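Local atomic coordinates of HTH-type transcriptional repressor MdtR (Bacillus subtilis, PDB entry 1S3J), a protein that represses the multidrug resistance operon mdtRP by binding directly to its promoter region, working as a homodimer of the MarR family. Residues Q23-E28 with A117-F122; T84-T87 with I93-S96; P37-V42 with E76-I81; K47-L52 with A58-V63; E31-T36 with F105-A110. One frame throughout, in Å; residues are numbered along the deposited sequence.

Interaction 1: residues Q23-E28 with A117-F122; sequences QPEMLE and ARYLSF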
# COMPACT_ATOMS: atom_id res chain seq x y z
N GLN A 23 -2.28 7.04 -3.96
CA GLN A 23 -1.55 5.92 -4.56
C GLN A 23 -1.43 6.02 -6.08
O GLN A 23 -0.30 5.99 -6.58
CB GLN A 23 -2.13 4.57 -4.16
CG GLN A 23 -1.24 3.40 -4.50
CD GLN A 23 -1.86 2.43 -5.49
OE1 GLN A 23 -2.54 2.84 -6.45
NE2 GLN A 23 -1.62 1.13 -5.27
N PRO A 24 -2.53 6.16 -6.82
CA PRO A 24 -2.43 6.33 -8.28
C PRO A 24 -1.51 7.50 -8.67
O PRO A 24 -0.76 7.37 -9.64
CB PRO A 24 -3.88 6.63 -8.70
CG PRO A 24 -4.70 5.99 -7.64
CD PRO A 24 -3.93 6.18 -6.36
N GLU A 25 -1.56 8.60 -7.93
CA GLU A 25 -0.73 9.76 -8.25
C GLU A 25 0.76 9.44 -8.05
O GLU A 25 1.59 9.86 -8.86
CB GLU A 25 -1.12 10.97 -7.40
CG GLU A 25 -1.49 12.19 -8.22
CD GLU A 25 -1.94 13.35 -7.34
OE1 GLU A 25 -2.77 13.14 -6.43
OE2 GLU A 25 -1.46 14.48 -7.58
N MSE A 26 1.08 8.71 -6.99
CA MSE A 26 2.44 8.28 -6.73
C MSE A 26 2.89 7.34 -7.85
O MSE A 26 3.91 7.58 -8.47
CB MSE A 26 2.58 7.55 -5.38
CG MSE A 26 2.03 8.29 -4.16
SE MSE A 26 3.37 9.29 -3.19
CE MSE A 26 3.43 10.72 -4.32
N LEU A 27 2.11 6.29 -8.11
CA LEU A 27 2.44 5.32 -9.17
C LEU A 27 2.63 5.95 -10.54
O LEU A 27 3.51 5.54 -11.28
CB LEU A 27 1.36 4.24 -9.28
CG LEU A 27 1.23 3.24 -8.13
CD1 LEU A 27 0.18 2.18 -8.46
CD2 LEU A 27 2.56 2.59 -7.78
N GLU A 28 1.82 6.95 -10.88
CA GLU A 28 1.90 7.57 -12.20
C GLU A 28 3.19 8.40 -12.31
O GLU A 28 3.83 8.43 -13.36
CB GLU A 28 0.64 8.41 -12.48
CG GLU A 28 0.62 9.22 -13.77
CD GLU A 28 -0.34 10.41 -13.70
OE1 GLU A 28 0.02 11.51 -14.19
OE2 GLU A 28 -1.46 10.25 -13.14
N ALA A 117 2.47 17.21 -0.17
CA ALA A 117 2.40 18.57 0.36
C ALA A 117 1.19 19.33 -0.16
O ALA A 117 0.82 20.33 0.43
CB ALA A 117 3.70 19.35 0.05
N ARG A 118 0.58 18.88 -1.25
CA ARG A 118 -0.68 19.47 -1.71
C ARG A 118 -1.79 19.13 -0.73
O ARG A 118 -2.68 19.93 -0.48
CB ARG A 118 -1.07 18.99 -3.11
CG ARG A 118 -0.31 19.69 -4.23
CD ARG A 118 -0.95 19.61 -5.62
NE ARG A 118 -2.08 18.67 -5.71
CZ ARG A 118 -1.97 17.36 -5.96
NH1 ARG A 118 -0.78 16.78 -6.13
NH2 ARG A 118 -3.07 16.61 -6.03
N TYR A 119 -1.74 17.92 -0.18
CA TYR A 119 -2.70 17.52 0.83
C TYR A 119 -2.37 18.16 2.17
O TYR A 119 -3.23 18.75 2.79
CB TYR A 119 -2.78 16.01 0.95
CG TYR A 119 -3.26 15.34 -0.31
CD1 TYR A 119 -4.60 15.03 -0.49
CD2 TYR A 119 -2.37 15.03 -1.32
CE1 TYR A 119 -5.03 14.42 -1.67
CE2 TYR A 119 -2.79 14.43 -2.49
CZ TYR A 119 -4.11 14.13 -2.67
OH TYR A 119 -4.50 13.52 -3.84
N LEU A 120 -1.11 18.09 2.58
CA LEU A 120 -0.69 18.55 3.90
C LEU A 120 -0.87 20.05 4.10
O LEU A 120 -1.03 20.51 5.22
CB LEU A 120 0.76 18.16 4.17
CG LEU A 120 1.01 16.65 4.25
CD1 LEU A 120 2.49 16.34 4.48
CD2 LEU A 120 0.13 16.00 5.32
N SER A 121 -0.85 20.81 3.00
CA SER A 121 -0.95 22.25 3.10
C SER A 121 -2.32 22.76 3.58
O SER A 121 -2.42 23.92 3.96
CB SER A 121 -0.57 22.91 1.77
OG SER A 121 -1.47 22.54 0.75
N PHE A 122 -3.35 21.90 3.58
CA PHE A 122 -4.66 22.20 4.15
C PHE A 122 -4.65 22.11 5.68
O PHE A 122 -5.64 22.46 6.30
CB PHE A 122 -5.72 21.20 3.64
CG PHE A 122 -6.11 21.40 2.19
CD1 PHE A 122 -7.19 22.20 1.85
CD2 PHE A 122 -5.41 20.76 1.18
CE1 PHE A 122 -7.56 22.36 0.51
CE2 PHE A 122 -5.76 20.93 -0.16
CZ PHE A 122 -6.84 21.72 -0.49
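Glu25 and Arg118 bring the two helices closest here, and even so their CA atoms stand 11.7 Å apart, so long polar side chains have to bridge the gap. Glu25 lies on helix 4-32, near a kink where the N atoms of Pro24 and Glu25 lack the bond to the turn before. Its chain runs straight beyond CG (chi2 178°) and carries the carboxylate out to helix 99-120. There its two oxygens take different partners.

OE2 of Glu25 forms a salt bridge with Arg118, with NH1 at 2.8 Å from OE2. The bond meets OE2 on the syn side, somewhat out of the carboxylate plane. NH2 of Arg118 adds a weak second bond to the same OE2, at 3.1 Å. A bend at chi3 (-10°) lets the Arg118 chain present both nitrogens to OE2. The carboxylate thus sits at the edge of the guanidinium, but the two planes are 46° apart and the pairing is not a flat two-to-two one.

Both helices belong to the long-helix part of a MarR-type subunit, the part through which the dimer is built. Accordingly, Ala117 and Leu120 pack on Met8 and Ile11 of the second subunit.

OE1 of Glu25 accepts a hydrogen bond from Tyr119 OH at 3.1 Å, met nearly along its C-O axis. The oxygen lies at the edge of the phenol ring, near its plane. Tyr119 is buried, touching Lys21 and Ile22 of helix 4-32 and Ala142 of the second subunit.

Interaction 2: residues T84-T87 with I93-S96; sequences THNT and IDLS
Thr84 OG1 is held by two waters that join it to the opposite strand. Water 2 donates to Asp94 OD2 at 2.6 Å and to His85 O, and accepts from Thr84 OG1. Water 1 donates to Thr84 OG1 and to Asp94 O, and accepts from Ser96 OG, also at 2.6 Å. The first torsion of Thr84 (chi1 48°) places OG1 between its own backbone N and carbonyl carbon, where both waters can reach it.

Thr84 and Asp94 form an antiparallel hydrogen-bonded pair. Asp94 N donates to Thr84 O at 2.8 Å, and Thr84 N donates to Asp94 O at 3.0 Å. Their side chains share one face of the sheet and cross at about a right angle.

The Asp94 carboxylate has a second tie. Asn86 ND2 donates to Asp94 OD1 at 3.1 Å, with a nearly straight N-H...O angle of 177°. The bond uses the syn lone pair of OD1 and lies in the amide plane of Asn86. The amide and carboxylate planes are 76° apart. The other end of the amide, Asn86 OD1, accepts a hydrogen bond from Asp89 N, so Asn86 links the strand to the turn that follows it.

His85 and Ile93 form the next pair, a non-hydrogen-bonded one. Their side chains lie side by side, and Ile93 CD1 comes within 4.1 Å of His85 ND1. Asp94 also touches Ser51 and Lys53 of strand 51-53. This is the outer end of the beta hairpin of strands 81-85 and 93-97, the wing of the winged helix-turn-helix fold of MarR regulators.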
# COMPACT_ATOMS: atom_id res chain seq x y z
N THR A 84 30.18 -3.53 -7.56
CA THR A 84 31.61 -3.70 -7.28
C THR A 84 31.81 -4.95 -6.39
O THR A 84 30.88 -5.44 -5.75
CB THR A 84 32.19 -2.43 -6.60
OG1 THR A 84 31.37 -1.98 -5.51
CG2 THR A 84 32.19 -1.23 -7.60
N HIS A 85 33.03 -5.48 -6.40
CA HIS A 85 33.36 -6.59 -5.51
C HIS A 85 33.55 -6.04 -4.11
O HIS A 85 34.08 -4.94 -3.92
CB HIS A 85 34.61 -7.32 -5.98
CG HIS A 85 34.48 -7.87 -7.36
ND1 HIS A 85 33.57 -8.85 -7.69
CD2 HIS A 85 35.13 -7.56 -8.51
CE1 HIS A 85 33.67 -9.13 -8.97
NE2 HIS A 85 34.61 -8.37 -9.49
N ASN A 86 33.12 -6.84 -3.14
CA ASN A 86 33.25 -6.53 -1.74
C ASN A 86 34.71 -6.69 -1.36
O ASN A 86 35.37 -7.60 -1.85
CB ASN A 86 32.38 -7.51 -0.96
CG ASN A 86 32.39 -7.26 0.53
OD1 ASN A 86 33.23 -7.81 1.24
ND2 ASN A 86 31.43 -6.48 1.02
N THR A 87 35.21 -5.81 -0.51
CA THR A 87 36.64 -5.80 -0.20
C THR A 87 37.02 -6.94 0.75
O THR A 87 38.14 -7.42 0.72
CB THR A 87 37.12 -4.42 0.34
OG1 THR A 87 36.37 -4.04 1.50
CG2 THR A 87 36.84 -3.30 -0.66
N ILE A 93 28.87 -9.19 -4.00
CA ILE A 93 28.65 -7.99 -4.80
C ILE A 93 28.11 -6.87 -3.91
O ILE A 93 27.14 -7.07 -3.19
CB ILE A 93 27.64 -8.32 -5.94
CG1 ILE A 93 28.11 -9.53 -6.78
CG2 ILE A 93 27.36 -7.11 -6.80
CD1 ILE A 93 29.49 -9.41 -7.40
N ASP A 94 28.76 -5.71 -3.92
CA ASP A 94 28.20 -4.49 -3.33
C ASP A 94 27.49 -3.67 -4.39
O ASP A 94 27.99 -3.54 -5.51
CB ASP A 94 29.26 -3.57 -2.75
CG ASP A 94 29.98 -4.16 -1.58
OD1 ASP A 94 29.43 -5.05 -0.90
OD2 ASP A 94 31.13 -3.77 -1.27
N LEU A 95 26.36 -3.08 -4.01
CA LEU A 95 25.72 -2.04 -4.81
C LEU A 95 25.98 -0.64 -4.25
O LEU A 95 26.15 -0.46 -3.06
CB LEU A 95 24.21 -2.28 -4.89
CG LEU A 95 23.81 -3.64 -5.46
CD1 LEU A 95 22.30 -3.83 -5.42
CD2 LEU A 95 24.36 -3.79 -6.87
N SER A 96 25.98 0.34 -5.14
CA SER A 96 26.02 1.74 -4.73
C SER A 96 25.36 2.63 -5.78
O SER A 96 25.14 2.21 -6.93
CB SER A 96 27.47 2.17 -4.46
OG SER A 96 28.29 1.89 -5.58
O HOH W 1 28.78 -0.69 -5.80
O HOH W 2 32.75 -2.77 -3.09

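Interaction 3: residues P37-V42 with E76-I81; sequences PAQLFV and EQKNLI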
# COMPACT_ATOMS: atom_id res chain seq x y z
N PRO A 37 8.35 0.69 -7.64
CA PRO A 37 8.49 0.69 -6.18
C PRO A 37 9.68 -0.10 -5.67
O PRO A 37 10.28 0.33 -4.69
CB PRO A 37 7.18 0.02 -5.71
CG PRO A 37 6.21 0.34 -6.76
CD PRO A 37 6.99 0.31 -8.06
N ALA A 38 10.01 -1.24 -6.26
CA ALA A 38 11.11 -2.06 -5.74
C ALA A 38 12.44 -1.39 -6.07
O ALA A 38 13.37 -1.38 -5.25
CB ALA A 38 11.05 -3.49 -6.30
N GLN A 39 12.54 -0.84 -7.27
CA GLN A 39 13.73 -0.10 -7.66
C GLN A 39 13.89 1.13 -6.77
O GLN A 39 15.02 1.47 -6.38
CB GLN A 39 13.67 0.31 -9.14
CG GLN A 39 13.87 -0.85 -10.12
CD GLN A 39 13.55 -0.46 -11.55
OE1 GLN A 39 13.69 0.69 -11.91
NE2 GLN A 39 13.13 -1.41 -12.36
N LEU A 40 12.78 1.78 -6.43
CA LEU A 40 12.81 2.98 -5.58
C LEU A 40 13.31 2.58 -4.19
O LEU A 40 14.12 3.28 -3.60
CB LEU A 40 11.44 3.68 -5.49
CG LEU A 40 11.43 4.91 -4.54
CD1 LEU A 40 12.29 6.04 -5.14
CD2 LEU A 40 10.02 5.41 -4.20
N PHE A 41 12.86 1.42 -3.71
CA PHE A 41 13.30 0.92 -2.44
C PHE A 41 14.82 0.69 -2.41
O PHE A 41 15.48 0.93 -1.39
CB PHE A 41 12.55 -0.35 -2.04
CG PHE A 41 12.92 -0.86 -0.65
CD1 PHE A 41 12.11 -0.59 0.44
CD2 PHE A 41 14.08 -1.60 -0.45
CE1 PHE A 41 12.46 -1.05 1.73
CE2 PHE A 41 14.44 -2.06 0.80
CZ PHE A 41 13.62 -1.79 1.90
N VAL A 42 15.38 0.20 -3.52
CA VAL A 42 16.80 -0.07 -3.60
C VAL A 42 17.58 1.24 -3.60
O VAL A 42 18.57 1.38 -2.89
CB VAL A 42 17.16 -0.88 -4.85
CG1 VAL A 42 18.67 -1.05 -4.94
CG2 VAL A 42 16.48 -2.26 -4.84
N GLU A 76 21.32 -0.97 -13.30
CA GLU A 76 22.65 -0.81 -13.92
C GLU A 76 22.54 -0.48 -15.41
O GLU A 76 23.28 0.35 -15.92
CB GLU A 76 23.54 -2.03 -13.71
CG GLU A 76 24.97 -1.81 -14.22
CD GLU A 76 26.00 -2.78 -13.65
OE1 GLU A 76 25.74 -4.00 -13.67
OE2 GLU A 76 27.09 -2.33 -13.20
N GLN A 77 21.58 -1.11 -16.07
CA GLN A 77 21.30 -0.85 -17.48
C GLN A 77 20.90 0.61 -17.73
O GLN A 77 21.16 1.16 -18.80
CB GLN A 77 20.19 -1.79 -17.97
CG GLN A 77 19.86 -1.69 -19.46
CD GLN A 77 18.72 -0.74 -19.78
OE1 GLN A 77 18.72 -0.09 -20.84
NE2 GLN A 77 17.74 -0.66 -18.90
N LYS A 78 20.26 1.22 -16.74
CA LYS A 78 19.88 2.63 -16.78
C LYS A 78 20.95 3.50 -16.14
O LYS A 78 20.80 4.72 -16.10
CB LYS A 78 18.52 2.83 -16.09
CG LYS A 78 17.41 2.05 -16.77
CD LYS A 78 16.02 2.38 -16.22
CE LYS A 78 15.60 1.39 -15.13
NZ LYS A 78 14.19 1.58 -14.70
N ASN A 79 22.02 2.85 -15.66
CA ASN A 79 23.24 3.50 -15.14
C ASN A 79 22.96 4.30 -13.87
O ASN A 79 23.51 5.38 -13.66
CB ASN A 79 23.90 4.37 -16.23
CG ASN A 79 25.16 5.10 -15.72
OD1 ASN A 79 26.06 4.50 -15.08
ND2 ASN A 79 25.23 6.40 -16.01
N LEU A 80 22.13 3.73 -13.01
CA LEU A 80 21.69 4.39 -11.79
C LEU A 80 22.39 3.81 -10.59
O LEU A 80 22.42 4.41 -9.52
CB LEU A 80 20.19 4.21 -11.63
CG LEU A 80 19.33 4.67 -12.80
CD1 LEU A 80 17.84 4.46 -12.47
CD2 LEU A 80 19.62 6.13 -13.17
N ILE A 81 22.92 2.60 -10.75
CA ILE A 81 23.75 1.97 -9.75
C ILE A 81 24.98 1.35 -10.42
O ILE A 81 25.01 1.15 -11.63
CB ILE A 81 22.99 0.86 -9.02
CG1 ILE A 81 22.71 -0.31 -9.96
CG2 ILE A 81 21.71 1.41 -8.38
CD1 ILE A 81 22.29 -1.52 -9.25
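Gln39 and Lys78 meet through two long side chains, each with CG set beside its backbone N and anti to its carbonyl carbon. Gln39 then runs on extended, while Lys78 bends at chi3 (-94°) and swings its ammonium group over to the amide. The contact belongs to the winged helix-turn-helix domain. It joins helix 37-49 to the end of helix 65-77, the second helix of the predicted DNA-binding motif 54-77 and, as in other MarR proteins, probably the recognition helix.

The backbones stay well apart. The closest CA atoms, those of Gln39 and Leu80, are 10.0 Å from each other. Across this gap only Gln39 and Lys78 come into contact, their side chains crossing at about a right angle.

After helix 65-77, Asn79 is the first residue to leave helical geometry, with the positive phi of a Schellman motif. The chain then turns into strand 81-85, and Lys78 sits just before that turn. Leu80 and Ile81 fold back on Leu75 of the same helix.

Gln39 also touches Arg74 of helix 65-77. Gln39 is buried, and its amide oxygen meets a positively charged donor. Lys78 NZ donates to Gln39 OE1 at 3.0 Å, reaching the oxygen at a C=O...N angle of 126° and tilted 20° from the carbonyl plane.

Interaction 4: residues K47-L52 with A58-V63; sequences KKHGSL and AERMEV
The imidazole of His49 and the guanidinium of Arg60 approach from opposite directions and stand nearly perpendicular, their planes 78° apart. Arg60 CZ lies over one face of the ring, 3.8 Å above its plane and shifted toward the rim. The guanidinium is therefore upended against the imidazole and does not lie flat on it. NH1 of Arg60 comes nearest, 3.3 Å from His49 CE1. NH2 of Arg60 lies toward the NE2-CD2 side, 3.8 Å from His49 CD2.

A bend at chi2 (141°) turns the Arg60 guanidinium toward the His49 ring and Leu52. His49 is the last residue of helix 37-49, and Gly50 breaks the helix with a positive phi. Arg60 belongs to helix 54-61, the first helix of the predicted helix-turn-helix motif. The contact thus spans the short link, including strand 51-53, between two successive helices of the winged helix domain.

Leu52 completes the contact. It crosses Arg60 at about a right angle and sets its CD2 over a face of the guanidinium, 4.2 Å from NH2. The leucine is buried and also packs on Ser45 and Leu46 of helix 37-49.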
# COMPACT_ATOMS: atom_id res chain seq x y z
N LYS A 47 21.02 5.37 -0.91
CA LYS A 47 21.24 6.75 -0.47
C LYS A 47 21.52 6.80 1.04
O LYS A 47 22.42 7.49 1.49
CB LYS A 47 20.05 7.66 -0.84
CG LYS A 47 20.25 9.16 -0.55
CD LYS A 47 21.53 9.68 -1.20
CE LYS A 47 21.74 11.18 -0.98
NZ LYS A 47 21.02 11.95 -2.02
N LYS A 48 20.76 6.03 1.81
CA LYS A 48 20.89 5.99 3.26
C LYS A 48 22.20 5.32 3.70
O LYS A 48 22.97 5.90 4.46
CB LYS A 48 19.67 5.30 3.89
CG LYS A 48 19.81 5.01 5.39
CD LYS A 48 18.48 4.97 6.14
CE LYS A 48 18.24 6.27 6.93
NZ LYS A 48 16.79 6.47 7.32
N HIS A 49 22.46 4.11 3.21
CA HIS A 49 23.58 3.31 3.71
C HIS A 49 24.88 3.44 2.91
O HIS A 49 25.90 2.88 3.31
CB HIS A 49 23.17 1.84 3.79
CG HIS A 49 22.25 1.55 4.93
ND1 HIS A 49 20.91 1.87 4.90
CD2 HIS A 49 22.47 0.98 6.14
CE1 HIS A 49 20.34 1.51 6.04
NE2 HIS A 49 21.27 0.96 6.81
N GLY A 50 24.86 4.18 1.81
CA GLY A 50 26.01 4.30 0.92
C GLY A 50 26.27 3.08 0.04
O GLY A 50 26.21 3.15 -1.20
N SER A 51 26.59 1.98 0.69
CA SER A 51 26.81 0.71 0.02
C SER A 51 26.11 -0.41 0.78
O SER A 51 26.06 -0.40 2.01
CB SER A 51 28.31 0.42 -0.04
OG SER A 51 28.56 -0.76 -0.77
N LEU A 52 25.57 -1.38 0.05
CA LEU A 52 25.01 -2.59 0.65
C LEU A 52 25.33 -3.81 -0.20
O LEU A 52 25.40 -3.73 -1.41
CB LEU A 52 23.50 -2.47 0.81
CG LEU A 52 22.99 -1.43 1.82
CD1 LEU A 52 21.49 -1.28 1.75
CD2 LEU A 52 23.41 -1.80 3.24
N ALA A 58 18.39 -8.06 -0.20
CA ALA A 58 17.47 -9.19 -0.30
C ALA A 58 16.80 -9.41 1.04
O ALA A 58 15.59 -9.58 1.11
CB ALA A 58 18.21 -10.44 -0.75
N GLU A 59 17.60 -9.36 2.10
CA GLU A 59 17.15 -9.56 3.48
C GLU A 59 16.10 -8.53 3.89
O GLU A 59 15.03 -8.90 4.37
CB GLU A 59 18.36 -9.47 4.41
CG GLU A 59 18.24 -10.17 5.75
CD GLU A 59 19.59 -10.23 6.48
OE1 GLU A 59 20.60 -9.72 5.94
OE2 GLU A 59 19.64 -10.80 7.60
N ARG A 60 16.41 -7.24 3.69
CA ARG A 60 15.49 -6.16 4.06
C ARG A 60 14.18 -6.23 3.27
O ARG A 60 13.13 -5.83 3.77
CB ARG A 60 16.13 -4.78 3.84
CG ARG A 60 17.28 -4.45 4.78
CD ARG A 60 18.43 -3.71 4.10
NE ARG A 60 19.58 -3.56 4.99
CZ ARG A 60 19.81 -2.50 5.77
NH1 ARG A 60 18.98 -1.46 5.79
NH2 ARG A 60 20.90 -2.48 6.53
N MSE A 61 14.26 -6.72 2.04
CA MSE A 61 13.09 -6.81 1.17
C MSE A 61 12.36 -8.15 1.30
O MSE A 61 11.28 -8.31 0.74
CB MSE A 61 13.50 -6.58 -0.28
CG MSE A 61 14.07 -5.21 -0.50
SE MSE A 61 14.42 -4.84 -2.35
CE MSE A 61 12.55 -4.54 -2.97
N GLU A 62 12.96 -9.09 2.03
CA GLU A 62 12.46 -10.46 2.18
C GLU A 62 12.15 -11.08 0.82
O GLU A 62 11.03 -11.56 0.56
CB GLU A 62 11.28 -10.51 3.17
CG GLU A 62 11.68 -9.98 4.56
CD GLU A 62 10.62 -10.17 5.63
OE1 GLU A 62 9.73 -9.28 5.76
OE2 GLU A 62 10.69 -11.18 6.35
N VAL A 63 13.15 -11.06 -0.04
CA VAL A 63 13.11 -11.71 -1.35
C VAL A 63 14.44 -12.43 -1.59
O VAL A 63 15.39 -12.26 -0.85
CB VAL A 63 12.87 -10.69 -2.48
CG1 VAL A 63 11.54 -9.96 -2.28
CG2 VAL A 63 14.04 -9.69 -2.58

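Interaction 5: residues E31-T36 with F105-A110; sequences EKQGVT and FEEVLA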
# COMPACT_ATOMS: atom_id res chain seq x y z
N GLU A 31 6.21 5.95 -12.75
CA GLU A 31 6.23 5.33 -14.07
C GLU A 31 6.87 6.27 -15.09
O GLU A 31 7.61 5.82 -15.95
CB GLU A 31 4.81 4.93 -14.53
CG GLU A 31 4.33 3.57 -14.00
CD GLU A 31 2.87 3.29 -14.36
OE1 GLU A 31 2.50 3.38 -15.55
OE2 GLU A 31 2.08 2.96 -13.44
N LYS A 32 6.58 7.56 -14.97
CA LYS A 32 7.16 8.60 -15.83
C LYS A 32 8.66 8.79 -15.59
O LYS A 32 9.40 9.08 -16.52
CB LYS A 32 6.41 9.94 -15.63
CG LYS A 32 6.97 11.18 -16.39
CD LYS A 32 6.85 11.06 -17.93
CE LYS A 32 8.17 10.63 -18.62
NZ LYS A 32 8.20 10.92 -20.09
N GLN A 33 9.11 8.64 -14.34
CA GLN A 33 10.54 8.66 -14.05
C GLN A 33 11.21 7.29 -14.33
O GLN A 33 12.40 7.14 -14.19
CB GLN A 33 10.79 9.13 -12.61
CG GLN A 33 10.50 10.62 -12.35
CD GLN A 33 11.43 11.57 -13.12
OE1 GLN A 33 12.67 11.46 -13.03
NE2 GLN A 33 10.83 12.50 -13.88
N GLY A 34 10.42 6.30 -14.75
CA GLY A 34 10.94 5.03 -15.21
C GLY A 34 11.25 3.98 -14.16
O GLY A 34 11.73 2.90 -14.51
N VAL A 35 10.99 4.28 -12.89
CA VAL A 35 11.34 3.38 -11.78
C VAL A 35 10.09 2.77 -11.14
O VAL A 35 9.01 3.38 -11.13
CB VAL A 35 12.26 4.10 -10.71
CG1 VAL A 35 13.05 5.24 -11.33
CG2 VAL A 35 11.47 4.62 -9.53
N THR A 36 10.24 1.55 -10.64
CA THR A 36 9.17 0.86 -9.93
C THR A 36 9.36 1.05 -8.43
O THR A 36 10.41 1.53 -7.99
CB THR A 36 9.21 -0.65 -10.24
OG1 THR A 36 10.48 -1.20 -9.82
CG2 THR A 36 9.09 -0.90 -11.78
N PHE A 105 16.91 9.36 -7.85
CA PHE A 105 16.25 9.12 -6.57
C PHE A 105 15.69 10.42 -6.00
O PHE A 105 14.66 10.40 -5.30
CB PHE A 105 17.20 8.49 -5.55
CG PHE A 105 16.61 8.37 -4.17
CD1 PHE A 105 15.61 7.45 -3.91
CD2 PHE A 105 17.02 9.22 -3.16
CE1 PHE A 105 15.04 7.35 -2.64
CE2 PHE A 105 16.45 9.13 -1.88
CZ PHE A 105 15.48 8.19 -1.62
N GLU A 106 16.35 11.54 -6.32
CA GLU A 106 15.97 12.85 -5.78
C GLU A 106 14.78 13.42 -6.53
O GLU A 106 13.90 14.03 -5.93
CB GLU A 106 17.16 13.81 -5.84
CG GLU A 106 17.32 14.69 -4.61
CD GLU A 106 17.55 13.91 -3.33
OE1 GLU A 106 18.54 13.15 -3.26
OE2 GLU A 106 16.73 14.08 -2.38
N GLU A 107 14.76 13.20 -7.85
CA GLU A 107 13.66 13.61 -8.71
C GLU A 107 12.37 12.85 -8.37
O GLU A 107 11.30 13.42 -8.33
CB GLU A 107 14.03 13.37 -10.18
CG GLU A 107 15.14 14.27 -10.69
CD GLU A 107 15.48 14.04 -12.16
OE1 GLU A 107 15.12 12.98 -12.73
OE2 GLU A 107 16.14 14.93 -12.75
N VAL A 108 12.50 11.55 -8.11
CA VAL A 108 11.36 10.74 -7.72
C VAL A 108 10.84 11.19 -6.33
O VAL A 108 9.63 11.35 -6.14
CB VAL A 108 11.73 9.24 -7.70
CG1 VAL A 108 10.62 8.40 -7.08
CG2 VAL A 108 12.05 8.74 -9.11
N LEU A 109 11.74 11.42 -5.39
CA LEU A 109 11.35 11.79 -4.03
C LEU A 109 10.67 13.18 -3.99
O LEU A 109 9.67 13.37 -3.30
CB LEU A 109 12.56 11.76 -3.10
CG LEU A 109 12.31 11.59 -1.60
CD1 LEU A 109 11.91 10.15 -1.26
CD2 LEU A 109 13.56 12.01 -0.80
N ALA A 110 11.23 14.14 -4.73
CA ALA A 110 10.66 15.48 -4.82
C ALA A 110 9.27 15.42 -5.43
O ALA A 110 8.37 16.10 -4.97
CB ALA A 110 11.58 16.41 -5.62
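Gln33 CB lies 3.7 Å from Val108 CG2, and this methyl is the middle of the contact. The two side chains slide past each other in opposite directions, so that CG of Gln33 also stays close to CG2 of Val108. Val35 comes in obliquely and places its own CG2 4.2 Å from Val108 CG2. One methyl of helix 99-120 is thus touched by both residues.

Beside this apolar patch lies a polar pair. Gln33 OE1 and Glu107 OE1 are only 2.9 Å apart, but both are acceptors and do not bond to each other. Their flat groups stand almost perpendicular, 86° apart. What reconciles the two oxygens is probably Lys104, one turn earlier on helix 99-120. Its NZ donates a hydrogen bond to Gln33 OE1, and it lies in a long, weak ion pair with Glu107 OE1. A bend at chi2 (-65°) folds the Gln33 chain so that CB and CG rest by Val108 while OE1 turns to Glu107 and Lys104.

The backbone positions these groups. Helix 4-32 ends here in a Schellman motif, with Gly34 at positive phi. The chain then turns so that Val35 faces Val108. Next, Thr36 caps helix 37-49 through a hydrogen bond between its OG1 and Gln39 N.

Gln33 and Val108 have the closest CA atoms, 6.7 Å apart, so the chain runs close to helix 99-120 here. Val108 also touches Leu40 of helix 37-49, and Phe105 packs on Leu40, Leu43 and Ala44. The contact therefore sits where the end of helix 4-32, the start of helix 37-49 and the middle of helix 99-120 come together.

Interaction 2 alone is a surface contact, built of strands on backbone bonds and waters; interactions 1, 3, 4 and 5 are partly buried. Interactions 1 and 5 join helix 4-32 to helix 99-120. Interaction 1 spans a wide gap with charged groups near the second subunit, whereas interaction 5 brings the backbones closer and rests partly on valines. Interactions 3 and 4 share helix 37-49, rely on long polar or basic side chains, and touch where Phe41 packs on Met61. Interactions 3 and 5 lie closest, centres 10 Å apart, with Leu40 packing on Val108 and Phe105. Interaction 2 meets interaction 4 where Leu95 N probably bonds to Leu52 O. A Lys47-Glu106 salt bridge links interactions 4 and 5.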